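Local structure of photoreceptor-histidine kinase BphP (Stigmatella aurantiaca DW4/3-1, 6BAF) at residues G18-L23 with E228-S233; A67-A72 with L104-E109; D94-R99 with F234-S239. The protein probably senses light through a bound bilin chromophore in its chromophore-binding domain and passes the signal to a histidine kinase module. All coordinates share one frame; numbering follows the deposited sequence.

Interaction 1: G18-L23 with E228-S233; sequences GVLLVL and EPLDLS
D231 OD1, on the residue between L230 and L232, the two leucines that pack on L20 and V22, is gripped twice by S233. The backbone N of S233 donates to D231 OD1 over 2.9 Å in a fairly straight bond (162°), closing an Asx turn. S233 OG donates to D231 OD1 at 2.6 Å, on the oxygen's syn lone pair. An aspartate suits this place because its short carboxylate reaches the main chain two residues on, consistent with fixing the local bend between the two leucines.

Across the contact everything is hydrocarbon. V22 and L230 meet tip to tip, with V22 CG2 3.6 Å from L230 CD1. L230 CD1 also lies 3.7 Å from L20 CD2, where the two leucines run alongside each other, pointing opposite ways. In L20 a CG anti to the backbone N (chi1 -175°) heads for the loop, and a chi2 of 136° turns CD2 to L230 and CD1 to L232, whose CD2 it meets at 3.7 Å. Cutting L230 back to an alanine removes CD1 and CD2, and would probably leave V22 CG2 and L20 CD2 without their mate and open a gap under the loop.

No hydrogen bond crosses between the segments, so this buried join between the PAS strand and the GAF loop rests on shape and on the exclusion of water.

Interaction 2: A67-A72 with L104-E109; sequences ADLRSA and LILELE
In the PAS fold a helix packs on one face of an antiparallel sheet, and here the last turn of helix 59-69 lies on strand 103-110 through L69, L104 and L106. L69 is the residue that the helix turns toward the strand, its CA 8.3 Å from that of L104, and the two strand leucines, two residues apart, point back at it. I105, between them, points away and packs on L20 on the other face of the sheet. Branched aliphatic side chains suit such a place: they fill the space between helix and strand without bringing in polar groups that would need partners.

With chi1 at -160°, L104 extends CG opposite its backbone N, and its CD1 reaches the end of the helix, 3.9 Å from L69 O and 4.4 Å from L69 CB. Around this spot L23 of strand 19-23, A97 of strand 90-100 and L80 of strand 80-85 also touch L69, so a single leucine packs against four strands of the sheet. Just beyond it the helix finishes: S71 N donates to D68 O at 2.9 Å, and A72 leaves helical geometry with a positive phi of 56°. R70 points away from the strand and hands its NE to P26 O. Further along the strand, the contact closes with the methyl CD1 of L69 lying 4.5 Å from CD1 of L106.

Interaction 3: D94-R99 with F234-S239; sequences DGIAHR and FSVLRS. With BLR (3-[5-[(Z)-(4-ethenyl-3-methyl-5-oxidanylidene-pyrrol-2-ylidene)methyl]-2-[[5-[(Z)-(3-ethenyl-4-methyl-5-oxidanylidene-pyrrol-2-ylidene)methyl]-3-(3-hydroxy-3-oxopropyl)-4-methyl-1H-pyrrol-2-yl]methyl]-4-methyl-1H-pyrrol-3-yl]propanoic acid), chain B.
The polar part of this contact centres on the imidazole of H98 and the backbone of F234. F234 O sits over one face of the ring, toward its rim, 3.4 Å from H98 CE1. In the plane of the same ring, at its edge, a water lies 2.8 Å from H98 NE2. This water also accepts from F234 N at 2.9 Å, bridging strand and loop where no direct hydrogen bond joins them. H98 holds CG between its backbone N and carbonyl carbon (chi1 73°), a crowded position that places the ring against the loop.

Carbon contacts fill in around it. The side chains of H98 and F234 are set roughly perpendicular, F234 CB lying 3.5 Å from H98 CD2, while the phenyl ring leads off to stack edge-to-face with H100. I96 CD1 and V236 CG2 touch more loosely, at 4.4 Å.

The charged part faces the bilin. R238 is bent at chi3 (60°) and presents the edge of its guanidinium to a propionate: NH1 donates to BLR O1D at 2.8 Å and NH2 to BLR O2D at 2.8 Å. Both bonds are nearly straight and the carboxylate carbon lies in the guanidinium plane, the two-pronged fit for which arginine is suited. NH2 also donates to I8 O.

The loop from strand 218-222 to helix 242-251 makes a type I turn over S235-R238, with E107 of strand 103-110 accepting from V236 N and L237 N. E107 thus anchors the turn to its own strand, and the loop also reaches the neighbouring strand 90-100 at H98 and I96, while helix 284-300 brings Y284 and R287 to I96.

In the fold
Interactions 1 and 2 are buried and apolar, leucines and a valine meeting without a hydrogen bond across them, whereas interaction 3, though closest to the centre of the chain, is made mostly by partly exposed residues and mixes a water bridge with ring contacts and a charged grip on the chromophore. Strands 19-23, 103-110 and 90-100 stand side by side in one sheet, so all three contacts share it. Interaction 2 lies within the PAS fold on the helix-covered face; interactions 1 and 3 bring the GAF loop, residues 228-239, to the other face. This is consistent with the lasso of the phytochrome knot, through which the N-terminal segment passes. E107 of interaction 2 bonds into interaction 3's loop.

Interaction 1: G18-L23 with E228-S233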
loop_
_atom_site.group_PDB
_atom_site.type_symbol
_atom_site.label_atom_id
_atom_site.label_comp_id
_atom_site.label_asym_id
_atom_site.label_seq_id
_atom_site.Cartn_x
_atom_site.Cartn_y
_atom_site.Cartn_z
ATOM N N GLY A 18 -8.305 15.115 18.371
ATOM C CA GLY A 18 -7.596 13.975 18.929
ATOM C C GLY A 18 -7.042 14.356 20.293
ATOM O O GLY A 18 -7.214 15.483 20.753
ATOM N N VAL A 19 -6.394 13.391 20.940
ATOM C CA VAL A 19 -5.769 13.630 22.233
ATOM C C VAL A 19 -4.273 13.428 22.058
ATOM O O VAL A 19 -3.851 12.506 21.361
ATOM C CB VAL A 19 -6.321 12.713 23.350
ATOM C CG1 VAL A 19 -5.394 12.761 24.588
ATOM C CG2 VAL A 19 -7.680 13.189 23.770
ATOM N N LEU A 20 -3.476 14.288 22.688
ATOM C CA LEU A 20 -2.034 14.100 22.753
ATOM C C LEU A 20 -1.623 13.719 24.174
ATOM O O LEU A 20 -2.004 14.394 25.133
ATOM C CB LEU A 20 -1.323 15.363 22.317
ATOM C CG LEU A 20 0.198 15.214 22.241
ATOM C CD1 LEU A 20 0.731 15.855 20.965
ATOM C CD2 LEU A 20 0.843 15.817 23.527
ATOM N N LEU A 21 -0.857 12.642 24.301
ATOM C CA LEU A 21 -0.233 12.226 25.551
ATOM C C LEU A 21 1.279 12.202 25.374
ATOM O O LEU A 21 1.772 11.894 24.290
ATOM C CB LEU A 21 -0.707 10.831 25.952
ATOM C CG LEU A 21 -2.211 10.585 25.976
ATOM C CD1 LEU A 21 -2.435 9.117 26.274
ATOM C CD2 LEU A 21 -2.912 11.474 27.033
ATOM N N VAL A 22 2.032 12.530 26.431
ATOM C CA VAL A 22 3.467 12.254 26.471
ATOM C C VAL A 22 3.705 11.190 27.535
ATOM O O VAL A 22 3.118 11.245 28.625
ATOM C CB VAL A 22 4.301 13.506 26.750
ATOM C CG1 VAL A 22 5.756 13.134 26.839
ATOM C CG2 VAL A 22 4.080 14.577 25.660
ATOM N N LEU A 23 4.541 10.207 27.203
ATOM C CA LEU A 23 4.771 9.001 27.988
ATOM C C LEU A 23 6.232 8.914 28.398
ATOM O O LEU A 23 7.137 9.112 27.568
ATOM C CB LEU A 23 4.417 7.751 27.176
ATOM C CG LEU A 23 3.019 7.663 26.555
ATOM C CD1 LEU A 23 2.945 6.392 25.714
ATOM C CD2 LEU A 23 2.028 7.583 27.623
ATOM N N GLU A 228 7.945 23.438 30.440
ATOM C CA GLU A 228 8.807 23.386 29.234
ATOM C C GLU A 228 8.051 23.077 27.937
ATOM O O GLU A 228 7.316 22.095 27.828
ATOM C CB GLU A 228 9.997 22.433 29.414
ATOM C CG GLU A 228 10.948 22.926 30.537
ATOM C CD GLU A 228 11.171 21.918 31.711
ATOM O OE1 GLU A 228 10.404 20.888 31.803
ATOM O OE2 GLU A 228 12.076 22.211 32.578
ATOM N N PRO A 229 8.232 23.959 26.968
ATOM C CA PRO A 229 7.525 23.814 25.693
ATOM C C PRO A 229 7.792 22.436 25.110
ATOM O O PRO A 229 8.934 21.974 25.086
ATOM C CB PRO A 229 8.113 24.935 24.839
ATOM C CG PRO A 229 8.618 25.974 25.897
ATOM C CD PRO A 229 9.166 25.103 26.983
ATOM N N LEU A 230 6.702 21.733 24.793
ATOM C CA LEU A 230 6.722 20.465 24.072
ATOM C C LEU A 230 6.999 20.743 22.605
ATOM O O LEU A 230 6.229 21.456 21.955
ATOM C CB LEU A 230 5.365 19.776 24.172
ATOM C CG LEU A 230 5.258 18.341 24.595
ATOM C CD1 LEU A 230 3.959 17.781 24.070
ATOM C CD2 LEU A 230 6.461 17.485 24.257
ATOM N N ASP A 231 8.057 20.176 22.075
ATOM C CA ASP A 231 8.340 20.333 20.658
ATOM C C ASP A 231 7.376 19.432 19.886
ATOM O O ASP A 231 7.469 18.190 19.957
ATOM C CB ASP A 231 9.796 19.982 20.368
ATOM C CG ASP A 231 10.174 20.250 18.934
ATOM O OD1 ASP A 231 9.300 20.115 18.027
ATOM O OD2 ASP A 231 11.345 20.597 18.697
ATOM N N LEU A 232 6.456 20.049 19.141
ATOM C CA LEU A 232 5.385 19.310 18.465
ATOM C C LEU A 232 5.636 19.177 16.961
ATOM O O LEU A 232 4.712 18.847 16.204
ATOM C CB LEU A 232 4.050 19.997 18.734
ATOM C CG LEU A 232 3.591 19.911 20.195
ATOM C CD1 LEU A 232 2.333 20.704 20.397
ATOM C CD2 LEU A 232 3.331 18.445 20.589
ATOM N N SER A 233 6.870 19.437 16.519
ATOM C CA SER A 233 7.262 19.342 15.120
ATOM C C SER A 233 6.698 18.126 14.390
ATOM O O SER A 233 6.273 18.272 13.247
ATOM C CB SER A 233 8.792 19.318 14.986
ATOM O OG SER A 233 9.347 20.547 15.414
#

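Interaction 2: A67-A72 with L104-E109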
loop_
_atom_site.group_PDB
_atom_site.type_symbol
_atom_site.label_atom_id
_atom_site.label_comp_id
_atom_site.label_asym_id
_atom_site.label_seq_id
_atom_site.Cartn_x
_atom_site.Cartn_y
_atom_site.Cartn_z
ATOM N N ALA A 67 4.429 -3.129 24.425
ATOM C CA ALA A 67 5.567 -3.655 23.667
ATOM C C ALA A 67 5.896 -2.780 22.463
ATOM O O ALA A 67 7.079 -2.499 22.195
ATOM C CB ALA A 67 5.277 -5.088 23.222
ATOM N N ASP A 68 4.867 -2.328 21.723
ATOM C CA ASP A 68 5.105 -1.454 20.565
ATOM C C ASP A 68 5.679 -0.097 20.986
ATOM O O ASP A 68 6.614 0.412 20.361
ATOM C CB ASP A 68 3.807 -1.232 19.782
ATOM C CG ASP A 68 3.274 -2.517 19.118
ATOM O OD1 ASP A 68 4.058 -3.501 18.961
ATOM O OD2 ASP A 68 2.064 -2.523 18.747
ATOM N N LEU A 69 5.089 0.533 22.008
ATOM C CA LEU A 69 5.561 1.848 22.457
ATOM C C LEU A 69 7.004 1.814 22.923
ATOM O O LEU A 69 7.729 2.813 22.778
ATOM C CB LEU A 69 4.700 2.348 23.600
ATOM C CG LEU A 69 3.474 3.226 23.431
ATOM C CD1 LEU A 69 3.357 3.949 22.091
ATOM C CD2 LEU A 69 2.211 2.574 23.905
ATOM N N ARG A 70 7.451 0.686 23.486
ATOM C CA ARG A 70 8.853 0.534 23.888
ATOM C C ARG A 70 9.750 0.080 22.751
ATOM O O ARG A 70 10.965 -0.034 22.936
ATOM C CB ARG A 70 8.964 -0.473 25.039
ATOM C CG ARG A 70 8.414 0.062 26.330
ATOM C CD ARG A 70 8.083 -1.048 27.321
ATOM N NE ARG A 70 7.664 -0.451 28.582
ATOM C CZ ARG A 70 6.760 -0.985 29.388
ATOM N NH1 ARG A 70 6.194 -2.136 29.057
ATOM N NH2 ARG A 70 6.413 -0.370 30.518
ATOM N N SER A 71 9.182 -0.180 21.580
ATOM C CA SER A 71 9.906 -0.958 20.587
ATOM C C SER A 71 11.056 -0.176 19.995
ATOM O O SER A 71 12.155 -0.716 19.837
ATOM C CB SER A 71 8.985 -1.421 19.465
ATOM O OG SER A 71 9.794 -1.716 18.343
ATOM N N ALA A 72 10.824 1.075 19.613
ATOM C CA ALA A 72 11.898 1.741 18.878
ATOM C C ALA A 72 12.267 0.923 17.647
ATOM O O ALA A 72 13.163 0.086 17.721
ATOM C CB ALA A 72 13.136 1.976 19.760
ATOM N N LEU A 104 8.442 10.808 24.168
ATOM C CA LEU A 104 7.616 9.815 23.485
ATOM C C LEU A 104 6.193 10.361 23.467
ATOM O O LEU A 104 5.544 10.471 24.515
ATOM C CB LEU A 104 7.672 8.466 24.202
ATOM C CG LEU A 104 7.305 7.123 23.572
ATOM C CD1 LEU A 104 6.718 6.145 24.570
ATOM C CD2 LEU A 104 6.571 7.129 22.222
ATOM N N ILE A 105 5.711 10.715 22.286
ATOM C CA ILE A 105 4.422 11.372 22.122
ATOM C C ILE A 105 3.470 10.380 21.478
ATOM O O ILE A 105 3.799 9.777 20.446
ATOM C CB ILE A 105 4.552 12.640 21.267
ATOM C CG1 ILE A 105 5.450 13.650 21.980
ATOM C CG2 ILE A 105 3.150 13.170 20.925
ATOM C CD1 ILE A 105 5.831 14.873 21.167
ATOM N N LEU A 106 2.296 10.212 22.076
ATOM C CA LEU A 106 1.272 9.314 21.558
ATOM C C LEU A 106 0.048 10.158 21.232
ATOM O O LEU A 106 -0.500 10.840 22.114
ATOM C CB LEU A 106 0.953 8.212 22.573
ATOM C CG LEU A 106 -0.279 7.349 22.312
ATOM C CD1 LEU A 106 -0.102 6.532 21.011
ATOM C CD2 LEU A 106 -0.546 6.430 23.522
ATOM N N GLU A 107 -0.333 10.185 19.955
ATOM C CA GLU A 107 -1.529 10.892 19.514
ATOM C C GLU A 107 -2.638 9.899 19.227
ATOM O O GLU A 107 -2.396 8.840 18.631
ATOM C CB GLU A 107 -1.218 11.744 18.284
ATOM C CG GLU A 107 -0.262 12.822 18.743
ATOM C CD GLU A 107 0.180 13.740 17.662
ATOM O OE1 GLU A 107 0.930 13.282 16.737
ATOM O OE2 GLU A 107 -0.222 14.932 17.743
ATOM N N LEU A 108 -3.843 10.221 19.699
ATOM C CA LEU A 108 -4.990 9.319 19.646
ATOM C C LEU A 108 -6.093 9.990 18.846
ATOM O O LEU A 108 -6.511 11.106 19.180
ATOM C CB LEU A 108 -5.512 8.976 21.037
ATOM C CG LEU A 108 -4.526 8.304 21.985
ATOM C CD1 LEU A 108 -5.166 8.086 23.356
ATOM C CD2 LEU A 108 -3.986 7.000 21.424
ATOM N N GLU A 109 -6.539 9.323 17.776
ATOM C CA GLU A 109 -7.663 9.768 16.962
ATOM C C GLU A 109 -8.729 8.678 16.919
ATOM O O GLU A 109 -8.399 7.487 16.798
ATOM C CB GLU A 109 -7.211 10.113 15.554
ATOM C CG GLU A 109 -6.478 11.476 15.457
ATOM C CD GLU A 109 -5.818 11.712 14.059
ATOM O OE1 GLU A 109 -5.641 12.889 13.659
ATOM O OE2 GLU A 109 -5.462 10.713 13.364
#

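Interaction 3: D94-R99 with F234-S239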
loop_
_atom_site.group_PDB
_atom_site.type_symbol
_atom_site.label_atom_id
_atom_site.label_comp_id
_atom_site.label_asym_id
_atom_site.label_seq_id
_atom_site.Cartn_x
_atom_site.Cartn_y
_atom_site.Cartn_z
ATOM N N ASP A 94 -6.950 5.025 16.825
ATOM C CA ASP A 94 -5.646 4.825 16.194
ATOM C C ASP A 94 -4.625 5.671 16.934
ATOM O O ASP A 94 -4.794 6.886 17.072
ATOM C CB ASP A 94 -5.658 5.209 14.716
ATOM C CG ASP A 94 -6.603 4.325 13.890
ATOM O OD1 ASP A 94 -6.533 3.073 14.031
ATOM O OD2 ASP A 94 -7.411 4.902 13.125
ATOM N N GLY A 95 -3.570 5.017 17.420
ATOM C CA GLY A 95 -2.458 5.702 18.025
ATOM C C GLY A 95 -1.392 5.903 16.970
ATOM O O GLY A 95 -1.047 4.982 16.223
ATOM N N ILE A 96 -0.896 7.120 16.899
ATOM C CA ILE A 96 0.297 7.433 16.153
ATOM C C ILE A 96 1.319 7.918 17.174
ATOM O O ILE A 96 1.123 8.972 17.800
ATOM C CB ILE A 96 0.010 8.489 15.088
ATOM C CG1 ILE A 96 -1.146 8.004 14.210
ATOM C CG2 ILE A 96 1.257 8.792 14.318
ATOM C CD1 ILE A 96 -1.893 9.141 13.578
ATOM N N ALA A 97 2.392 7.158 17.361
ATOM C CA ALA A 97 3.382 7.469 18.374
ATOM C C ALA A 97 4.716 7.763 17.708
ATOM O O ALA A 97 5.054 7.158 16.688
ATOM C CB ALA A 97 3.509 6.316 19.380
ATOM N N HIS A 98 5.461 8.715 18.261
ATOM C CA HIS A 98 6.788 9.030 17.755
ATOM C C HIS A 98 7.656 9.517 18.916
ATOM O O HIS A 98 7.153 9.900 19.971
ATOM C CB HIS A 98 6.753 10.078 16.613
ATOM C CG HIS A 98 6.459 11.477 17.064
ATOM N ND1 HIS A 98 5.179 11.914 17.348
ATOM C CD2 HIS A 98 7.277 12.543 17.269
ATOM C CE1 HIS A 98 5.223 13.183 17.728
ATOM N NE2 HIS A 98 6.483 13.587 17.697
ATOM N N ARG A 99 8.972 9.463 18.707
ATOM C CA ARG A 99 9.970 10.011 19.600
ATOM C C ARG A 99 10.575 11.241 18.954
ATOM O O ARG A 99 10.951 11.203 17.780
ATOM C CB ARG A 99 11.058 8.986 19.893
ATOM C CG ARG A 99 10.503 7.740 20.576
ATOM C CD ARG A 99 11.643 6.819 21.011
ATOM N NE ARG A 99 11.115 5.681 21.742
ATOM C CZ ARG A 99 10.787 4.530 21.171
ATOM N NH1 ARG A 99 10.948 4.376 19.861
ATOM N NH2 ARG A 99 10.281 3.553 21.889
ATOM N N PHE A 234 6.702 16.933 14.999
ATOM C CA PHE A 234 6.288 15.709 14.311
ATOM C C PHE A 234 4.936 15.224 14.771
ATOM O O PHE A 234 4.574 14.064 14.539
ATOM C CB PHE A 234 7.344 14.617 14.472
ATOM C CG PHE A 234 8.580 14.939 13.734
ATOM C CD1 PHE A 234 8.633 14.770 12.355
ATOM C CD2 PHE A 234 9.650 15.516 14.378
ATOM C CE1 PHE A 234 9.766 15.107 11.648
ATOM C CE2 PHE A 234 10.786 15.859 13.681
ATOM C CZ PHE A 234 10.852 15.661 12.315
ATOM N N SER A 235 4.177 16.091 15.431
ATOM C CA SER A 235 2.863 15.721 15.935
ATOM C C SER A 235 1.781 16.126 14.936
ATOM O O SER A 235 1.778 17.262 14.421
ATOM C CB SER A 235 2.654 16.392 17.291
ATOM O OG SER A 235 1.279 16.634 17.491
ATOM N N VAL A 236 0.873 15.194 14.640
ATOM C CA VAL A 236 -0.148 15.472 13.630
ATOM C C VAL A 236 -1.236 16.375 14.202
ATOM O O VAL A 236 -1.942 17.056 13.447
ATOM C CB VAL A 236 -0.755 14.155 13.086
ATOM C CG1 VAL A 236 0.349 13.138 12.801
ATOM C CG2 VAL A 236 -1.678 13.530 14.091
ATOM N N LEU A 237 -1.379 16.422 15.523
ATOM C CA LEU A 237 -2.410 17.254 16.121
ATOM C C LEU A 237 -1.934 18.658 16.459
ATOM O O LEU A 237 -2.706 19.417 17.061
ATOM C CB LEU A 237 -2.933 16.586 17.386
ATOM C CG LEU A 237 -3.665 15.272 17.146
ATOM C CD1 LEU A 237 -3.975 14.603 18.470
ATOM C CD2 LEU A 237 -4.930 15.492 16.294
ATOM N N ARG A 238 -0.687 18.988 16.150
ATOM C CA ARG A 238 -0.095 20.291 16.489
ATOM C C ARG A 238 -1.015 21.437 16.075
ATOM O O ARG A 238 -1.435 21.527 14.919
ATOM C CB ARG A 238 1.263 20.445 15.787
ATOM C CG ARG A 238 1.970 21.801 16.027
ATOM C CD ARG A 238 3.282 21.939 15.233
ATOM N NE ARG A 238 3.043 21.827 13.793
ATOM C CZ ARG A 238 2.732 22.859 13.018
ATOM N NH1 ARG A 238 2.496 22.656 11.730
ATOM N NH2 ARG A 238 2.658 24.099 13.527
ATOM N N SER A 239 -1.320 22.329 17.021
ATOM C CA SER A 239 -2.118 23.498 16.690
ATOM C C SER A 239 -1.340 24.400 15.755
ATOM O O SER A 239 -0.164 24.698 15.999
ATOM C CB SER A 239 -2.500 24.255 17.967
ATOM O OG SER A 239 -3.420 25.283 17.641
HETATM C CHA BLR B . 1.431 27.648 6.220
HETATM N NA BLR B . 0.559 28.620 4.049
HETATM C C1A BLR B . 0.833 27.572 4.839
HETATM C C2A BLR B . 0.492 26.376 4.200
HETATM C C3A BLR B . 0.022 26.694 2.977
HETATM C C4A BLR B . 0.053 28.095 2.901
HETATM C CMA BLR B . -0.447 25.663 1.907
HETATM C CAA BLR B . 0.665 24.981 4.806
HETATM C CBA BLR B . -0.493 24.592 5.761
HETATM C CGA BLR B . -1.755 24.175 4.990
HETATM O O1A BLR B . -1.652 23.189 4.203
HETATM O O2A BLR B . -2.885 24.788 5.113
HETATM C CHB BLR B . -0.332 29.021 1.767
HETATM N NB BLR B . -2.442 27.918 0.946
HETATM C C1B BLR B . -1.208 28.785 0.833
HETATM C C2B BLR B . -1.212 29.347 -0.539
HETATM C C3B BLR B . -2.323 28.887 -1.268
HETATM C C4B BLR B . -3.141 27.984 -0.412
HETATM C CMB BLR B . -0.156 30.287 -1.131
HETATM O OB BLR B . -4.147 27.428 -0.678
HETATM C CAB BLR B . -2.568 29.276 -2.735
HETATM C CBB BLR B . -3.528 28.730 -3.446
HETATM N NC BLR B . 0.984 33.131 5.760
HETATM C C1C BLR B . 0.748 34.479 5.102
HETATM C C2C BLR B . 1.492 35.468 5.940
HETATM C C3C BLR B . 2.166 34.840 7.020
HETATM C C4C BLR B . 1.878 33.372 6.965
HETATM C CMC BLR B . 1.516 36.945 5.611
HETATM O OC BLR B . 0.098 34.710 4.141
HETATM C CAC BLR B . 3.028 35.546 8.085
HETATM C CBC BLR B . 4.045 36.359 7.750
HETATM C CHD BLR B . 2.319 32.483 7.800
HETATM N ND BLR B . 1.662 30.215 6.481
HETATM C C1D BLR B . 2.173 30.990 7.633
HETATM C C2D BLR B . 2.562 30.108 8.721
HETATM C C3D BLR B . 2.332 28.745 8.259
HETATM C C4D BLR B . 1.784 28.762 6.855
HETATM C CMD BLR B . 3.133 30.560 10.071
HETATM C CAD BLR B . 2.578 27.485 9.063
HETATM C CBD BLR B . 1.258 27.037 9.671
HETATM C CGD BLR B . 1.709 25.884 10.548
HETATM O O1D BLR B . 2.243 24.859 10.002
HETATM O O2D BLR B . 1.626 26.012 11.808
HETATM O O HOH W 1 6.916 16.329 17.805
#